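Serpin B3 (Homo sapiens, PDB 4ZK3) inhibits proteases as a member of the serpin family, probably trapping its targets by inserting its cleaved reactive-centre loop into a central beta sheet. Local coordinates at residues A[307-312]-A[324-328]; A[215-221]-A[276-282]; A[155-159]-A[342-346]. All blocks are in the same frame, centred on the assembly; numbering follows the deposited sequence.

Interaction 1 (A[307-312]-A[324-328]); sequences IFNGDA and VLSGV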
ATOM      1  N   ILE A 307      13.602   7.942  15.892  1.00 33.05           N
ATOM      2  CA  ILE A 307      12.541   7.033  16.274  1.00 31.78           C
ATOM      3  C   ILE A 307      13.096   5.649  16.496  1.00 28.60           C
ATOM      4  O   ILE A 307      12.530   4.862  17.281  1.00 28.88           O
ATOM      5  CB  ILE A 307      11.435   7.038  15.173  1.00 34.05           C
ATOM      6  CG1 ILE A 307      10.214   6.281  15.590  1.00 35.45           C
ATOM      7  CG2 ILE A 307      11.930   6.406  13.883  1.00 36.01           C
ATOM      8  CD1 ILE A 307       9.351   7.014  16.556  1.00 39.36           C
ATOM      9  N   PHE A 308      14.186   5.309  15.823  1.00 29.83           N
ATOM     10  CA  PHE A 308      14.775   3.946  16.012  1.00 29.78           C
ATOM     11  C   PHE A 308      15.967   3.884  17.005  1.00 32.23           C
ATOM     12  O   PHE A 308      16.541   2.825  17.212  1.00 30.65           O
ATOM     13  CB  PHE A 308      15.157   3.306  14.671  1.00 31.59           C
ATOM     14  CG  PHE A 308      13.996   3.198  13.688  1.00 34.67           C
ATOM     15  CD1 PHE A 308      12.896   2.383  13.958  1.00 33.64           C
ATOM     16  CD2 PHE A 308      14.019   3.896  12.490  1.00 34.59           C
ATOM     17  CE1 PHE A 308      11.848   2.279  13.061  1.00 32.46           C
ATOM     18  CE2 PHE A 308      12.971   3.781  11.580  1.00 34.14           C
ATOM     19  CZ  PHE A 308      11.888   2.983  11.877  1.00 30.90           C
ATOM     20  N   ASN A 309      16.306   5.002  17.648  1.00 36.60           N
ATOM     21  CA  ASN A 309      17.428   5.004  18.580  1.00 39.98           C
ATOM     22  C   ASN A 309      17.135   5.792  19.822  1.00 42.77           C
ATOM     23  O   ASN A 309      15.992   6.276  20.031  1.00 38.10           O
ATOM     24  CB  ASN A 309      18.721   5.506  17.889  1.00 40.55           C
ATOM     25  CG  ASN A 309      18.701   6.996  17.571  1.00 35.32           C
ATOM     26  OD1 ASN A 309      18.054   7.811  18.242  1.00 33.55           O
ATOM     27  ND2 ASN A 309      19.429   7.361  16.523  1.00 34.36           N
ATOM     28  N   GLY A 310      18.205   5.968  20.606  1.00 39.30           N
ATOM     29  CA  GLY A 310      18.139   6.540  21.903  1.00 34.96           C
ATOM     30  C   GLY A 310      17.641   7.961  21.934  1.00 38.05           C
ATOM     31  O   GLY A 310      17.204   8.390  22.996  1.00 35.91           O
ATOM     32  N   ASP A 311      17.715   8.683  20.802  1.00 35.70           N
ATOM     33  CA  ASP A 311      17.217  10.056  20.723  1.00 37.99           C
ATOM     34  C   ASP A 311      15.692  10.121  20.644  1.00 38.07           C
ATOM     35  O   ASP A 311      15.127  11.206  20.735  1.00 33.34           O
ATOM     36  CB  ASP A 311      17.724  10.782  19.465  1.00 41.34           C
ATOM     37  CG  ASP A 311      19.244  10.982  19.439  1.00 44.34           C
ATOM     38  OD1 ASP A 311      19.881  10.928  20.529  1.00 41.08           O
ATOM     39  OD2 ASP A 311      19.780  11.199  18.313  1.00 41.49           O
ATOM     40  N   ALA A 312      15.029   8.987  20.439  1.00 35.81           N
ATOM     41  CA  ALA A 312      13.574   8.949  20.202  1.00 33.39           C
ATOM     42  C   ALA A 312      12.825   9.798  21.187  1.00 34.57           C
ATOM     43  O   ALA A 312      13.069   9.699  22.395  1.00 38.72           O
ATOM     44  CB  ALA A 312      13.089   7.489  20.320  1.00 34.13           C
ATOM     45  N   VAL A 324      11.069   3.534  22.258  1.00 27.81           N
ATOM     46  CA  VAL A 324      11.809   3.465  20.982  1.00 29.11           C
ATOM     47  C   VAL A 324      11.171   2.384  20.108  1.00 27.65           C
ATOM     48  O   VAL A 324      10.709   1.366  20.638  1.00 28.73           O
ATOM     49  CB  VAL A 324      13.272   3.069  21.213  1.00 31.79           C
ATOM     50  CG1 VAL A 324      14.023   3.024  19.909  1.00 34.17           C
ATOM     51  CG2 VAL A 324      13.918   4.053  22.194  1.00 37.20           C
ATOM     52  N   LEU A 325      11.123   2.596  18.794  1.00 25.33           N
ATOM     53  CA  LEU A 325      10.619   1.556  17.887  1.00 28.44           C
ATOM     54  C   LEU A 325      11.717   0.584  17.494  1.00 30.39           C
ATOM     55  O   LEU A 325      12.824   0.986  17.009  1.00 31.73           O
ATOM     56  CB  LEU A 325      10.020   2.126  16.620  1.00 26.08           C
ATOM     57  CG  LEU A 325       8.896   3.138  16.782  1.00 26.51           C
ATOM     58  CD1 LEU A 325       8.373   3.529  15.409  1.00 23.21           C
ATOM     59  CD2 LEU A 325       7.813   2.611  17.691  1.00 25.35           C
ATOM     60  N   SER A 326      11.386  -0.690  17.681  1.00 30.76           N
ATOM     61  CA  SER A 326      12.232  -1.808  17.331  1.00 34.02           C
ATOM     62  C   SER A 326      11.996  -2.289  15.916  1.00 34.09           C
ATOM     63  O   SER A 326      12.896  -2.835  15.341  1.00 31.63           O
ATOM     64  CB  SER A 326      12.042  -2.973  18.312  1.00 34.64           C
ATOM     65  OG  SER A 326      10.678  -3.449  18.409  1.00 31.05           O
ATOM     66  N   GLY A 327      10.803  -2.103  15.329  1.00 33.05           N
ATOM     67  CA  GLY A 327      10.618  -2.528  13.936  1.00 28.62           C
ATOM     68  C   GLY A 327       9.376  -1.966  13.235  1.00 26.72           C
ATOM     69  O   GLY A 327       8.488  -1.396  13.847  1.00 28.57           O
ATOM     70  N   VAL A 328       9.361  -2.087  11.926  1.00 26.06           N
ATOM     71  CA  VAL A 328       8.239  -1.676  11.078  1.00 25.27           C
ATOM     72  C   VAL A 328       8.206  -2.687   9.951  1.00 25.85           C
ATOM     73  O   VAL A 328       9.204  -2.836   9.225  1.00 28.14           O
ATOM     74  CB  VAL A 328       8.371  -0.267  10.485  1.00 24.81           C
ATOM     75  CG1 VAL A 328       7.109   0.128   9.679  1.00 24.98           C
ATOM     76  CG2 VAL A 328       8.574   0.739  11.596  1.00 26.56           C
TER
HETATM   77  O   HOH W   1      15.508   0.391  17.247  1.00 35.85           O
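I307 and L325 make the one direct backbone bond of this contact, where a loop settles against the beginning of a strand. L325 N donates to I307 O at 3.1 Å with an N-H...O angle of 160°. Beside it a water bridges two carbonyl oxygens, donating to F308 O at 2.6 Å and to L325 O at 2.8 Å. Beyond F308, the end of a 3-10 segment, the chain folds into a type I turn from N309 to A312, and N309 adds an Asx turn, its OD1 accepting from D311 N at 2.7 Å.

The side chains close over this backbone frame. I307 has CG1 trans to its own N (chi1 -171°), which carries that branch against L325; I307 CG1 and L325 CD1 are only 3.3 Å apart, tighter than ordinary van der Waals contact. F308 turns CG away from its carbonyl carbon (chi1 -57°), and the ring presents its edge to the strand. In that edge F308 CD1 lies 3.4 Å from L325 O, while F308 CE1 meets V328 CG2 at 3.9 Å, the two side chains crossing at about a right angle. I307 CG2 rests over one face of the same ring, near its rim. V324 divides its branches: CG1 lies against I307 O and the F308 carbonyl carbon, and CG2 touches A312 CB at 4.0 Å.

The contact thus joins the loop after helix 296-302 to the N-terminal end of strand 325-336, which in serpins belongs to the central sheet A. Helix 296-302 supplies K296, L299 and R300 around the F308 ring, and L299 also touches V328. Strand 340-351 brings V349 to L325 and V328, and its V350 faces both S326 and G327 in a classic beta bulge.

Interaction 2 (A[215-221]-A[276-282]); sequences QYTSFHF and RETRVDL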
ATOM      1  N   GLN A 215     -10.059  -9.289 -23.638  1.00 28.96           N
ATOM      2  CA  GLN A 215     -11.329  -8.685 -23.938  1.00 34.08           C
ATOM      3  C   GLN A 215     -11.089  -7.447 -24.806  1.00 32.90           C
ATOM      4  O   GLN A 215      -9.996  -6.895 -24.801  1.00 28.85           O
ATOM      5  CB  GLN A 215     -12.110  -8.308 -22.665  1.00 37.31           C
ATOM      6  CG  GLN A 215     -11.577  -7.090 -21.903  1.00 36.95           C
ATOM      7  CD  GLN A 215     -12.469  -6.690 -20.736  1.00 40.11           C
ATOM      8  OE1 GLN A 215     -12.124  -6.893 -19.571  1.00 41.57           O
ATOM      9  NE2 GLN A 215     -13.636  -6.158 -21.040  1.00 44.92           N
ATOM     10  N   TYR A 216     -12.127  -7.083 -25.556  1.00 37.10           N
ATOM     11  CA  TYR A 216     -12.144  -5.978 -26.523  1.00 44.48           C
ATOM     12  C   TYR A 216     -13.258  -5.109 -26.017  1.00 43.62           C
ATOM     13  O   TYR A 216     -14.387  -5.565 -25.908  1.00 44.21           O
ATOM     14  CB  TYR A 216     -12.480  -6.457 -27.957  1.00 51.09           C
ATOM     15  CG  TYR A 216     -12.312  -5.396 -29.059  1.00 60.68           C
ATOM     16  CD1 TYR A 216     -11.070  -5.185 -29.654  1.00 60.75           C
ATOM     17  CD2 TYR A 216     -13.402  -4.621 -29.517  1.00 62.10           C
ATOM     18  CE1 TYR A 216     -10.899  -4.231 -30.647  1.00 64.09           C
ATOM     19  CE2 TYR A 216     -13.240  -3.658 -30.516  1.00 60.85           C
ATOM     20  CZ  TYR A 216     -11.984  -3.466 -31.074  1.00 64.59           C
ATOM     21  OH  TYR A 216     -11.759  -2.519 -32.057  1.00 59.40           O
ATOM     22  N   THR A 217     -12.931  -3.879 -25.658  1.00 44.02           N
ATOM     23  CA  THR A 217     -13.911  -2.945 -25.072  1.00 45.71           C
ATOM     24  C   THR A 217     -13.306  -1.539 -25.024  1.00 36.82           C
ATOM     25  O   THR A 217     -12.122  -1.364 -25.308  1.00 37.82           O
ATOM     26  CB  THR A 217     -14.388  -3.432 -23.679  1.00 51.82           C
ATOM     27  OG1 THR A 217     -14.936  -2.346 -22.927  1.00 55.27           O
ATOM     28  CG2 THR A 217     -13.250  -4.015 -22.925  1.00 56.01           C
ATOM     29  N   SER A 218     -14.120  -0.534 -24.760  1.00 36.81           N
ATOM     30  CA  SER A 218     -13.565   0.812 -24.687  1.00 42.00           C
ATOM     31  C   SER A 218     -13.222   1.233 -23.247  1.00 40.24           C
ATOM     32  O   SER A 218     -13.952   0.958 -22.306  1.00 46.44           O
ATOM     33  CB  SER A 218     -14.478   1.824 -25.365  1.00 43.81           C
ATOM     34  OG  SER A 218     -15.413   2.296 -24.461  1.00 45.81           O
ATOM     35  N   PHE A 219     -12.082   1.888 -23.102  1.00 38.76           N
ATOM     36  CA  PHE A 219     -11.520   2.224 -21.803  1.00 39.48           C
ATOM     37  C   PHE A 219     -10.918   3.594 -21.979  1.00 34.68           C
ATOM     38  O   PHE A 219     -10.540   3.916 -23.096  1.00 33.59           O
ATOM     39  CB  PHE A 219     -10.343   1.298 -21.506  1.00 35.83           C
ATOM     40  CG  PHE A 219     -10.702  -0.107 -21.131  1.00 37.89           C
ATOM     41  CD1 PHE A 219     -11.415  -0.385 -19.973  1.00 37.86           C
ATOM     42  CD2 PHE A 219     -10.232  -1.175 -21.900  1.00 38.07           C
ATOM     43  CE1 PHE A 219     -11.686  -1.698 -19.628  1.00 38.80           C
ATOM     44  CE2 PHE A 219     -10.492  -2.475 -21.551  1.00 33.71           C
ATOM     45  CZ  PHE A 219     -11.214  -2.743 -20.416  1.00 34.30           C
ATOM     46  N   HIS A 220     -10.749   4.356 -20.904  1.00 32.60           N
ATOM     47  CA  HIS A 220      -9.873   5.537 -20.953  1.00 35.68           C
ATOM     48  C   HIS A 220      -8.426   5.089 -21.154  1.00 35.45           C
ATOM     49  O   HIS A 220      -7.880   4.229 -20.432  1.00 30.71           O
ATOM     50  CB  HIS A 220      -9.978   6.425 -19.686  1.00 37.28           C
ATOM     51  CG  HIS A 220     -11.309   7.084 -19.532  1.00 39.24           C
ATOM     52  ND1 HIS A 220     -12.197   6.753 -18.533  1.00 43.72           N
ATOM     53  CD2 HIS A 220     -11.926   8.027 -20.284  1.00 38.21           C
ATOM     54  CE1 HIS A 220     -13.309   7.454 -18.681  1.00 44.17           C
ATOM     55  NE2 HIS A 220     -13.172   8.231 -19.738  1.00 41.03           N
ATOM     56  N   PHE A 221      -7.810   5.708 -22.152  1.00 34.14           N
ATOM     57  CA  PHE A 221      -6.551   5.320 -22.684  1.00 32.64           C
ATOM     58  C   PHE A 221      -5.675   6.559 -22.988  1.00 32.17           C
ATOM     59  O   PHE A 221      -6.170   7.649 -23.259  1.00 29.34           O
ATOM     60  CB  PHE A 221      -6.783   4.460 -23.946  1.00 34.73           C
ATOM     61  CG  PHE A 221      -5.523   4.155 -24.698  1.00 37.56           C
ATOM     62  CD1 PHE A 221      -4.986   5.085 -25.598  1.00 32.67           C
ATOM     63  CD2 PHE A 221      -4.848   2.961 -24.495  1.00 37.35           C
ATOM     64  CE1 PHE A 221      -3.797   4.848 -26.257  1.00 31.28           C
ATOM     65  CE2 PHE A 221      -3.656   2.718 -25.151  1.00 36.37           C
ATOM     66  CZ  PHE A 221      -3.127   3.663 -26.049  1.00 35.48           C
ATOM     67  N   ARG A 276      -8.478   9.317 -23.043  1.00 36.22           N
ATOM     68  CA  ARG A 276      -9.602   9.361 -23.954  1.00 34.60           C
ATOM     69  C   ARG A 276     -10.224   7.987 -24.031  1.00 36.11           C
ATOM     70  O   ARG A 276      -9.511   6.989 -24.068  1.00 35.87           O
ATOM     71  CB  ARG A 276      -9.118   9.774 -25.377  1.00 36.17           C
ATOM     72  CG  ARG A 276      -8.219  11.009 -25.424  1.00 35.95           C
ATOM     73  CD  ARG A 276      -9.104  12.208 -25.155  1.00 39.31           C
ATOM     74  NE  ARG A 276      -8.437  13.498 -25.088  1.00 36.61           N
ATOM     75  CZ  ARG A 276      -8.193  14.202 -23.989  1.00 42.12           C
ATOM     76  NH1 ARG A 276      -8.469  13.725 -22.779  1.00 41.32           N
ATOM     77  NH2 ARG A 276      -7.613  15.396 -24.102  1.00 48.72           N
ATOM     78  N   GLU A 277     -11.544   7.937 -24.137  1.00 38.09           N
ATOM     79  CA  GLU A 277     -12.239   6.680 -24.397  1.00 44.16           C
ATOM     80  C   GLU A 277     -11.773   6.196 -25.751  1.00 39.24           C
ATOM     81  O   GLU A 277     -11.629   6.999 -26.639  1.00 39.05           O
ATOM     82  CB  GLU A 277     -13.750   6.876 -24.359  1.00 48.34           C
ATOM     83  CG  GLU A 277     -14.296   6.928 -22.941  1.00 54.29           C
ATOM     84  CD  GLU A 277     -14.163   5.586 -22.210  1.00 64.45           C
ATOM     85  OE1 GLU A 277     -14.340   5.584 -20.973  1.00 71.19           O
ATOM     86  OE2 GLU A 277     -13.871   4.538 -22.855  1.00 67.49           O
ATOM     87  N   THR A 278     -11.431   4.912 -25.849  1.00 39.58           N
ATOM     88  CA  THR A 278     -10.689   4.310 -26.969  1.00 38.25           C
ATOM     89  C   THR A 278     -10.943   2.797 -26.887  1.00 42.21           C
ATOM     90  O   THR A 278     -10.967   2.223 -25.756  1.00 39.69           O
ATOM     91  CB  THR A 278      -9.150   4.507 -26.795  1.00 43.47           C
ATOM     92  OG1 THR A 278      -8.832   5.865 -26.463  1.00 37.54           O
ATOM     93  CG2 THR A 278      -8.368   4.060 -28.040  1.00 40.95           C
ATOM     94  N   ARG A 279     -11.136   2.135 -28.030  1.00 40.56           N
ATOM     95  CA  ARG A 279     -11.322   0.663 -28.060  1.00 42.18           C
ATOM     96  C   ARG A 279      -9.990  -0.092 -28.064  1.00 41.76           C
ATOM     97  O   ARG A 279      -9.129   0.199 -28.885  1.00 44.74           O
ATOM     98  CB  ARG A 279     -12.146   0.273 -29.272  1.00 49.00           C
ATOM     99  CG  ARG A 279     -13.496   0.988 -29.309  1.00 56.26           C
ATOM    100  CD  ARG A 279     -14.387   0.545 -30.462  1.00 60.10           C
ATOM    101  NE  ARG A 279     -14.554   1.631 -31.433  1.00 68.06           N
ATOM    102  CZ  ARG A 279     -13.785   1.825 -32.505  1.00 71.32           C
ATOM    103  NH1 ARG A 279     -12.772   1.004 -32.786  1.00 73.12           N
ATOM    104  NH2 ARG A 279     -14.033   2.851 -33.315  1.00 74.73           N
ATOM    105  N   VAL A 280      -9.820  -1.050 -27.138  1.00 40.55           N
ATOM    106  CA  VAL A 280      -8.518  -1.755 -26.905  1.00 40.70           C
ATOM    107  C   VAL A 280      -8.643  -3.344 -26.872  1.00 39.63           C
ATOM    108  O   VAL A 280      -9.622  -3.758 -26.157  1.00 40.61           O
ATOM    109  CB  VAL A 280      -8.015  -1.187 -25.536  1.00 41.70           C
ATOM    110  CG1 VAL A 280      -6.692  -1.812 -25.095  1.00 42.91           C
ATOM    111  CG2 VAL A 280      -7.905   0.360 -25.578  1.00 40.43           C
ATOM    112  N   ASP A 281      -7.811  -4.185 -27.629  1.00 39.13           N
ATOM    113  CA  ASP A 281      -7.586  -5.731 -27.378  1.00 35.99           C
ATOM    114  C   ASP A 281      -6.768  -5.501 -26.086  1.00 31.19           C
ATOM    115  O   ASP A 281      -5.559  -5.204 -26.132  1.00 31.38           O
ATOM    116  CB  ASP A 281      -6.838  -6.877 -28.472  1.00 30.27           C
ATOM    117  CG  ASP A 281      -7.361  -8.543 -28.304  1.00 29.55           C
ATOM    118  OD1 ASP A 281      -8.560  -8.741 -28.192  1.00 46.02           O
ATOM    119  OD2 ASP A 281      -6.801  -9.741 -28.250  1.00 11.94           O
ATOM    120  N   LEU A 282      -7.449  -5.573 -24.934  1.00 31.60           N
ATOM    121  CA  LEU A 282      -6.733  -5.654 -23.653  1.00 28.90           C
ATOM    122  C   LEU A 282      -6.416  -7.115 -23.384  1.00 25.97           C
ATOM    123  O   LEU A 282      -7.306  -7.909 -23.313  1.00 26.49           O
ATOM    124  CB  LEU A 282      -7.589  -5.102 -22.510  1.00 30.79           C
ATOM    125  CG  LEU A 282      -7.119  -5.345 -21.062  1.00 26.16           C
ATOM    126  CD1 LEU A 282      -5.692  -4.819 -20.856  1.00 24.92           C
ATOM    127  CD2 LEU A 282      -8.156  -4.708 -20.168  1.00 28.99           C
TER
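F219 and T278 belong to an antiparallel strand pair, strand 206-224 against strand 276-294, that forms part of what serpin nomenclature calls sheet C. The register runs without a break from Q215 opposite L282 to F221 opposite R276, hydrogen-bonded and non-hydrogen-bonded pairs alternating. F219 N reaches T278 O at 2.9 Å and V280 N reaches T217 O at 3.0 Å, whereas the return bonds T278 N to F219 O and T217 N to V280 O are weak. R276 O takes two donors from opposite faces of its carbonyl plane: F221 N across the ladder, and T278 OG1 of its own strand at 2.7 Å.

The two faces differ in character. On one, F219 CE2 packs on L282 CD2 at 3.5 Å, and F221 leans towards V280 CG2; L232 and F363 from the flanking strands extend this apolar patch. On the other stand Y216, S218 and H220 with R279 and E277. The Y216 ring and the R279 guanidinium are 26° apart in plane, with Y216 OH at the guanidinium edge, 3.7 Å from R279 NH1.

E277 folds back at chi2 (-67°), setting OE1 above the centre of the H220 imidazole, 3.1 Å from H220 CE1. This is a contact with a ring face, and the hydrogen bond of H220 ND1 goes to E233 OE1 of strand 229-235. With one carboxylate over its face and another hydrogen-bonded to ND1, the imidazole may favour the protonated form, which would fit the low pH of this crystal.

Interaction 3 (A[155-159]-A[342-346]); sequences TNEKI and EAAAA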
ATOM      1  N   THR A 155      -8.311  -9.068   6.633  1.00 19.76           N
ATOM      2  CA  THR A 155      -7.778  -9.229   5.274  1.00 18.63           C
ATOM      3  C   THR A 155      -8.307 -10.454   4.526  1.00 21.44           C
ATOM      4  O   THR A 155      -7.698 -10.908   3.535  1.00 20.65           O
ATOM      5  CB  THR A 155      -6.253  -9.291   5.309  1.00 18.77           C
ATOM      6  OG1 THR A 155      -5.832 -10.340   6.172  1.00 20.26           O
ATOM      7  CG2 THR A 155      -5.671  -7.951   5.839  1.00 18.67           C
ATOM      8  N   ASN A 156      -9.494 -10.946   4.918  1.00 24.71           N
ATOM      9  CA  ASN A 156     -10.054 -12.169   4.352  1.00 25.81           C
ATOM     10  C   ASN A 156      -8.977 -13.309   4.376  1.00 24.57           C
ATOM     11  O   ASN A 156      -8.808 -14.106   3.451  1.00 24.69           O
ATOM     12  CB  ASN A 156     -10.606 -11.894   2.934  1.00 27.81           C
ATOM     13  CG  ASN A 156     -11.368 -13.113   2.354  1.00 32.41           C
ATOM     14  OD1 ASN A 156     -11.376 -13.392   1.124  1.00 32.66           O
ATOM     15  ND2 ASN A 156     -11.989 -13.850   3.234  1.00 26.68           N
ATOM     16  N   GLU A 157      -8.252 -13.370   5.474  1.00 23.40           N
ATOM     17  CA  GLU A 157      -7.095 -14.239   5.631  1.00 26.42           C
ATOM     18  C   GLU A 157      -5.985 -14.195   4.629  1.00 27.42           C
ATOM     19  O   GLU A 157      -5.189 -15.157   4.614  1.00 25.70           O
ATOM     20  CB  GLU A 157      -7.527 -15.716   5.804  1.00 33.27           C
ATOM     21  CG  GLU A 157      -8.212 -15.972   7.117  1.00 40.44           C
ATOM     22  CD  GLU A 157      -9.703 -16.138   6.959  1.00 50.41           C
ATOM     23  OE1 GLU A 157     -10.172 -17.293   7.196  1.00 59.54           O
ATOM     24  OE2 GLU A 157     -10.386 -15.157   6.571  1.00 49.58           O
ATOM     25  N   LYS A 158      -5.881 -13.116   3.828  1.00 24.63           N
ATOM     26  CA  LYS A 158      -4.801 -13.029   2.815  1.00 24.10           C
ATOM     27  C   LYS A 158      -3.451 -12.615   3.351  1.00 24.06           C
ATOM     28  O   LYS A 158      -2.431 -12.834   2.685  1.00 20.64           O
ATOM     29  CB  LYS A 158      -5.160 -11.994   1.712  1.00 26.05           C
ATOM     30  CG  LYS A 158      -6.374 -12.377   0.873  1.00 26.94           C
ATOM     31  CD  LYS A 158      -6.358 -13.833   0.397  1.00 29.73           C
ATOM     32  CE  LYS A 158      -7.683 -14.195  -0.227  1.00 34.62           C
ATOM     33  NZ  LYS A 158      -7.676 -15.602  -0.608  1.00 38.93           N
ATOM     34  N   ILE A 159      -3.424 -11.876   4.476  1.00 21.22           N
ATOM     35  CA  ILE A 159      -2.153 -11.498   5.083  1.00 21.52           C
ATOM     36  C   ILE A 159      -1.975 -12.365   6.324  1.00 22.44           C
ATOM     37  O   ILE A 159      -2.632 -12.123   7.350  1.00 20.47           O
ATOM     38  CB  ILE A 159      -2.102 -10.010   5.476  1.00 19.85           C
ATOM     39  CG1 ILE A 159      -2.452  -9.185   4.238  1.00 18.47           C
ATOM     40  CG2 ILE A 159      -0.730  -9.690   6.040  1.00 20.74           C
ATOM     41  CD1 ILE A 159      -1.435  -9.344   3.107  1.00 18.83           C
ATOM     42  N   GLU A 342      -8.617  -8.681  -5.813  1.00 19.17           N
ATOM     43  CA  GLU A 342      -8.662  -8.715  -4.382  1.00 19.97           C
ATOM     44  C   GLU A 342      -7.317  -8.293  -3.936  1.00 20.63           C
ATOM     45  O   GLU A 342      -6.295  -8.839  -4.427  1.00 19.26           O
ATOM     46  CB  GLU A 342      -8.933 -10.156  -3.885  1.00 22.99           C
ATOM     47  CG  GLU A 342      -8.981 -10.314  -2.366  1.00 21.39           C
ATOM     48  CD  GLU A 342      -9.353 -11.763  -1.941  1.00 26.81           C
ATOM     49  OE1 GLU A 342      -9.142 -12.721  -2.745  1.00 23.36           O
ATOM     50  OE2 GLU A 342      -9.813 -11.933  -0.784  1.00 24.06           O
ATOM     51  N   ALA A 343      -7.278  -7.300  -3.034  1.00 19.52           N
ATOM     52  CA  ALA A 343      -6.021  -6.783  -2.593  1.00 18.55           C
ATOM     53  C   ALA A 343      -6.058  -6.529  -1.100  1.00 17.81           C
ATOM     54  O   ALA A 343      -7.098  -6.031  -0.621  1.00 17.63           O
ATOM     55  CB  ALA A 343      -5.659  -5.507  -3.346  1.00 17.11           C
ATOM     56  N   ALA A 344      -4.935  -6.804  -0.426  1.00 15.92           N
ATOM     57  CA  ALA A 344      -4.817  -6.646   1.019  1.00 16.99           C
ATOM     58  C   ALA A 344      -3.470  -6.287   1.442  1.00 17.46           C
ATOM     59  O   ALA A 344      -2.502  -6.655   0.805  1.00 20.85           O
ATOM     60  CB  ALA A 344      -5.227  -7.933   1.740  1.00 17.43           C
ATOM     61  N   ALA A 345      -3.349  -5.582   2.570  1.00 17.86           N
ATOM     62  CA  ALA A 345      -2.005  -5.286   3.117  1.00 15.29           C
ATOM     63  C   ALA A 345      -2.119  -4.968   4.554  1.00 15.97           C
ATOM     64  O   ALA A 345      -3.236  -4.684   5.073  1.00 15.10           O
ATOM     65  CB  ALA A 345      -1.326  -4.158   2.361  1.00 15.17           C
ATOM     66  N   ALA A 346      -0.986  -5.024   5.230  1.00 14.88           N
ATOM     67  CA  ALA A 346      -0.995  -4.594   6.578  1.00 16.06           C
ATOM     68  C   ALA A 346       0.383  -4.120   6.975  1.00 16.24           C
ATOM     69  O   ALA A 346       1.387  -4.572   6.407  1.00 16.56           O
ATOM     70  CB  ALA A 346      -1.506  -5.700   7.514  1.00 16.60           C
TER
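E342 OE2, on strand 340-351, is approached by K158 and N156 from a type I' beta turn lying over that strand, and is hydrogen-bonded by Y181 OH of strand 174-185. The turn runs from T155 to K158 and is closed by K158 N donating to T155 O at 2.9 Å. K158 CE lies 3.2 Å from E342 OE2, and N156 CB is 3.8 Å from the same oxygen. The lysine ammonium makes a salt bridge, though a long one: K158 NZ stands 3.9 Å from E342 OE1. E342 gets there with its chain extended beyond CG (chi2 176°), while K158 bends at chi2 (-46°) and crosses it at about a right angle.

The turn follows helix 140-153, and strand 340-351 is flanked by strands 174-185 and 325-336. In serpins this middle place is filled by the inserted reactive-centre loop, whose hinge is the alanine-rich part here, so the contact is consistent with the relaxed form. T155 OG1 is shared between V151 O and E152 O at the end of the helix, and accepts a weak bond from I159 N.

The alanines of strand 340-351 meet the turn at close range. A344 CB lies 4.0 Å from T155 CB and 4.1 Å from K158 CB, while A346 CB faces I159 CG2. From beside them the longer branch of I159 descends on the strand, CG1 3.9 Å from A344 CB and CD1 3.7 Å from A344 O.

In the fold
Burial does not simply follow distance from the centre: interaction 1 is peripheral yet buried. Interaction 3, nearest the chain's centre, is buried too, and the pair reach adjacent strands, 325-336 and 340-351; their nearest atoms are about 8 Å apart. Interaction 2 lies on the far side of the centre from interaction 1, about 49 Å between contact centres, and is partly exposed. Chemistry differs as well. Segments 215-221 and 276-282 rest on a backbone ladder with a largely polar and charged face and a mixed one with an apolar core, whereas the loops of interactions 1 and 3 rely on side-chain fit, reinforced by a single backbone bond and a water in one and by a long salt bridge in the other.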